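Local coordinates for protein SAM-dependent O-methyltransferase (Thermotoga maritima, PDB 1O54) that probably transfers a methyl group from S-adenosyl-L-methionine to N1 of adenosine 58 in tRNA, working as a homotetramer built as a dimer of dimers, at residues E147-A150 and K151-E154; S155-T158 and K159-L162. One frame throughout, in Å; residues are numbered along the deposited sequence.

Contact 1. Residues E147-A150 and K151-E154; sequences EEFA and KLAE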
loop_
_atom_site.group_PDB
_atom_site.type_symbol
_atom_site.label_atom_id
_atom_site.label_comp_id
_atom_site.label_asym_id
_atom_site.label_seq_id
_atom_site.Cartn_x
_atom_site.Cartn_y
_atom_site.Cartn_z
ATOM N N GLU A 147 -15.532 19.292 -28.960
ATOM C CA GLU A 147 -16.961 19.097 -29.236
ATOM C C GLU A 147 -17.416 17.658 -29.034
ATOM O O GLU A 147 -18.503 17.405 -28.498
ATOM C CB GLU A 147 -17.311 19.551 -30.679
ATOM C CG GLU A 147 -18.746 19.230 -31.074
ATOM C CD GLU A 147 -19.151 19.817 -32.422
ATOM O OE1 GLU A 147 -18.265 20.324 -33.138
ATOM O OE2 GLU A 147 -20.362 19.760 -32.752
ATOM N N GLU A 148 -16.619 16.696 -29.497
ATOM C CA GLU A 148 -17.032 15.291 -29.353
ATOM C C GLU A 148 -17.209 14.879 -27.887
ATOM O O GLU A 148 -18.142 14.153 -27.557
ATOM C CB GLU A 148 -16.104 14.326 -30.105
ATOM C CG GLU A 148 -14.694 14.143 -29.577
ATOM C CD GLU A 148 -14.029 12.903 -30.169
ATOM O OE1 GLU A 148 -13.751 11.935 -29.422
ATOM O OE2 GLU A 148 -13.822 12.868 -31.398
ATOM N N PHE A 149 -16.333 15.360 -27.024
ATOM C CA PHE A 149 -16.483 15.074 -25.582
ATOM C C PHE A 149 -17.575 15.936 -24.943
ATOM O O PHE A 149 -18.265 15.473 -24.047
ATOM C CB PHE A 149 -15.160 15.224 -24.843
ATOM C CG PHE A 149 -14.176 14.150 -25.179
ATOM C CD1 PHE A 149 -14.281 12.887 -24.612
ATOM C CD2 PHE A 149 -13.187 14.376 -26.119
ATOM C CE1 PHE A 149 -13.376 11.871 -24.971
ATOM C CE2 PHE A 149 -12.289 13.356 -26.481
ATOM C CZ PHE A 149 -12.387 12.127 -25.901
ATOM N N ALA A 150 -17.759 17.180 -25.395
ATOM C CA ALA A 150 -18.872 17.978 -24.886
ATOM C C ALA A 150 -20.185 17.239 -25.115
ATOM O O ALA A 150 -21.041 17.170 -24.248
ATOM C CB ALA A 150 -18.900 19.348 -25.506
ATOM N N LYS A 151 -20.318 16.630 -26.289
ATOM C CA LYS A 151 -21.574 15.956 -26.639
ATOM C C LYS A 151 -21.686 14.616 -25.923
ATOM O O LYS A 151 -22.776 14.240 -25.484
ATOM C CB LYS A 151 -21.727 15.861 -28.173
ATOM C CG LYS A 151 -21.918 17.263 -28.822
ATOM C CD LYS A 151 -22.393 17.233 -30.249
ATOM C CE LYS A 151 -22.672 18.656 -30.824
ATOM N NZ LYS A 151 -24.114 19.065 -30.801
ATOM N N LEU A 152 -20.577 13.908 -25.758
ATOM C CA LEU A 152 -20.608 12.659 -24.951
ATOM C C LEU A 152 -21.026 12.906 -23.500
ATOM O O LEU A 152 -21.910 12.248 -22.940
ATOM C CB LEU A 152 -19.238 11.976 -24.979
ATOM C CG LEU A 152 -19.065 10.688 -24.151
ATOM C CD1 LEU A 152 -20.137 9.642 -24.465
ATOM C CD2 LEU A 152 -17.671 10.120 -24.352
ATOM N N ALA A 153 -20.399 13.894 -22.890
ATOM C CA ALA A 153 -20.769 14.285 -21.550
ATOM C C ALA A 153 -22.209 14.742 -21.435
ATOM O O ALA A 153 -22.908 14.403 -20.484
ATOM C CB ALA A 153 -19.819 15.347 -21.077
ATOM N N GLU A 154 -22.689 15.521 -22.401
ATOM C CA GLU A 154 -24.058 15.955 -22.383
ATOM C C GLU A 154 -24.957 14.705 -22.395
ATOM O O GLU A 154 -25.908 14.615 -21.617
ATOM C CB GLU A 154 -24.344 16.864 -23.584
ATOM C CG GLU A 154 -25.761 17.336 -23.656
ATOM C CD GLU A 154 -26.032 18.120 -24.934
ATOM O OE1 GLU A 154 -25.532 17.748 -26.023
ATOM O OE2 GLU A 154 -26.779 19.068 -24.830
#
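Ala153 N bonds to Phe149 O in the opening turns of helix 147-159, the helix of a beta-alpha-beta unit between strands 139-143 and 166-169 of the class I methyltransferase fold. This is the straightest of four consecutive i to i+4 backbone hydrogen bonds, 2.9 Å from Ala153 N to Phe149 O with an N-H...O angle of 172°; Lys151, Leu152 and Glu154 N bond likewise to the carbonyls of Glu147, Glu148 and Ala150.

Apolar contact between side chains is slight: Leu152 CD2 lies 4.4 Å from Phe149 CD1, approaching the ring obliquely. The Phe149 ring also forms a cation-pi contact with Arg146 and touches Glu144, predicted to bind S-adenosyl-L-methionine. Ala150 is buried against Ile168 and Val170, while Ala153 packs on Val121.

The charged pair Glu147 and Lys151 lies side by side on the exposed surface. Glu147 carries CG anti to its own N (chi1 174°) and stays extended, which brings its carboxylate alongside the lysine chain. Lys151 bends at its last torsion (chi4 -98°), turning the ammonium group aside, with NZ 4.3 Å from Glu147 OE2 and beyond a salt bridge, while Lys151 CE stays 3.2 Å from Glu147 OE2.

Contact 2. Residues S155-T158 and K159-L162; sequences SNLT and KWGL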
loop_
_atom_site.group_PDB
_atom_site.type_symbol
_atom_site.label_atom_id
_atom_site.label_comp_id
_atom_site.label_asym_id
_atom_site.label_seq_id
_atom_site.Cartn_x
_atom_site.Cartn_y
_atom_site.Cartn_z
ATOM N N SER A 155 -24.645 13.758 -23.268
ATOM C CA SER A 155 -25.462 12.529 -23.402
ATOM C C SER A 155 -25.452 11.716 -22.096
ATOM O O SER A 155 -26.509 11.371 -21.561
ATOM C CB SER A 155 -24.942 11.645 -24.533
ATOM O OG SER A 155 -25.732 10.445 -24.610
ATOM N N ASN A 156 -24.258 11.478 -21.571
ATOM C CA ASN A 156 -24.109 10.748 -20.290
ATOM C C ASN A 156 -24.818 11.429 -19.138
ATOM O O ASN A 156 -25.610 10.802 -18.430
ATOM C CB ASN A 156 -22.631 10.552 -19.960
ATOM C CG ASN A 156 -21.951 9.505 -20.821
ATOM O OD1 ASN A 156 -22.608 8.630 -21.407
ATOM N ND2 ASN A 156 -20.625 9.591 -20.919
ATOM N N LEU A 157 -24.532 12.726 -18.910
ATOM C CA LEU A 157 -25.179 13.466 -17.840
ATOM C C LEU A 157 -26.697 13.469 -17.964
ATOM O O LEU A 157 -27.382 13.455 -16.971
ATOM C CB LEU A 157 -24.636 14.899 -17.717
ATOM C CG LEU A 157 -23.176 14.931 -17.258
ATOM C CD1 LEU A 157 -22.551 16.275 -17.644
ATOM C CD2 LEU A 157 -22.988 14.716 -15.764
ATOM N N THR A 158 -27.216 13.505 -19.185
ATOM C CA THR A 158 -28.670 13.453 -19.389
ATOM C C THR A 158 -29.244 12.082 -18.933
ATOM O O THR A 158 -30.208 12.017 -18.145
ATOM C CB THR A 158 -28.989 13.752 -20.864
ATOM O OG1 THR A 158 -28.591 15.103 -21.179
ATOM C CG2 THR A 158 -30.475 13.702 -21.117
ATOM N N LYS A 159 -28.607 11.018 -19.402
ATOM C CA LYS A 159 -28.957 9.642 -19.036
ATOM C C LYS A 159 -28.879 9.453 -17.517
ATOM O O LYS A 159 -29.676 8.718 -16.953
ATOM C CB LYS A 159 -28.020 8.631 -19.713
ATOM C CG LYS A 159 -28.129 8.491 -21.221
ATOM C CD LYS A 159 -27.054 7.515 -21.749
ATOM C CE LYS A 159 -27.088 7.360 -23.284
ATOM N NZ LYS A 159 -25.920 6.571 -23.811
ATOM N N TRP A 160 -27.934 10.141 -16.857
ATOM C CA TRP A 160 -27.673 9.934 -15.440
ATOM C C TRP A 160 -28.480 10.881 -14.556
ATOM O O TRP A 160 -28.298 10.881 -13.335
ATOM C CB TRP A 160 -26.170 10.045 -15.106
ATOM C CG TRP A 160 -25.295 9.100 -15.846
ATOM C CD1 TRP A 160 -25.665 7.913 -16.453
ATOM C CD2 TRP A 160 -23.904 9.256 -16.103
ATOM N NE1 TRP A 160 -24.584 7.339 -17.073
ATOM C CE2 TRP A 160 -23.483 8.146 -16.875
ATOM C CE3 TRP A 160 -22.953 10.245 -15.777
ATOM C CZ2 TRP A 160 -22.170 7.984 -17.312
ATOM C CZ3 TRP A 160 -21.638 10.080 -16.220
ATOM C CH2 TRP A 160 -21.260 8.960 -16.968
ATOM N N GLY A 161 -29.355 11.685 -15.173
ATOM C CA GLY A 161 -30.287 12.555 -14.447
ATOM C C GLY A 161 -29.666 13.790 -13.825
ATOM O O GLY A 161 -30.189 14.355 -12.852
ATOM N N LEU A 162 -28.560 14.221 -14.404
ATOM C CA LEU A 162 -27.761 15.306 -13.830
ATOM C C LEU A 162 -27.541 16.521 -14.747
ATOM O O LEU A 162 -26.991 17.544 -14.322
ATOM C CB LEU A 162 -26.425 14.723 -13.419
ATOM C CG LEU A 162 -26.527 13.706 -12.265
ATOM C CD1 LEU A 162 -25.218 12.904 -12.207
ATOM C CD2 LEU A 162 -26.831 14.400 -10.959
HETATM O O HOH W 1 -23.917 8.531 -23.827
#
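Ser155 meets Lys159 one turn further on, through backbone and side chain alike. Its carbonyl accepts a nearly straight bond from Lys159 N, and the extended lysine chain runs back past it until CE lies 3.6 Å from Ser155 OG. A single water joins the two tips to the next residue: it hydrogen-bonds Ser155 OG, accepts from Lys159 NZ and donates to Asn156 OD1, each at 2.8 Å.

Asn156 lies against the indole of Trp160. Its CB sits over the six-membered ring in a CH-pi contact, 3.7 Å from the centroid of the Trp160 benzene ring. With CG beside the backbone N (chi1 -73°), the amide continues from CB past the CZ2 and CH2 side of that ring, its plane only 10° from the ring plane. Asn156 O stands over the same indole, 3.1 Å from Trp160 CG, while accepting Trp160 N. With ND2 bonded to Ser123 O and OD1 to the water, the amide is fixed in rotation.

Leu157 O accepts the long bond of the Schellman motif that closes the helix's C-terminal end, from Leu162 N at 2.9 Å, nearly along the C=O axis; Gly161 adopts the positive phi (75°) that turns the chain out of the helix. The Leu157 and Leu162 side chains cross at about a right angle, CD2 of Leu157 4.2 Å from CB of Leu162, and both pack on Ala128 of helix 125-134.

Thr158 O receives the motif's second bond, from Gly161 N, the donor standing well above the carbonyl plane.

From the N terminus, strand 139-143 leads into helix 147-159, whose opening turns form contact 1; contact 2 begins at the very next residue and carries the helix through its end into the loop before strand 166-169. The two are consecutive, neither nested nor crossed, with centres about 11 Å apart, and neither closes a long loop. A hydrogen bond between Thr158 OG1 and Glu154 O spans their boundary. Residues of contact 1 pack on strand 166-169 and lie near Glu144, predicted to bind S-adenosyl-L-methionine, whereas residues of contact 2 pack on helix 125-134; both contacts belong to one crossover helix of the Rossmann-like domain.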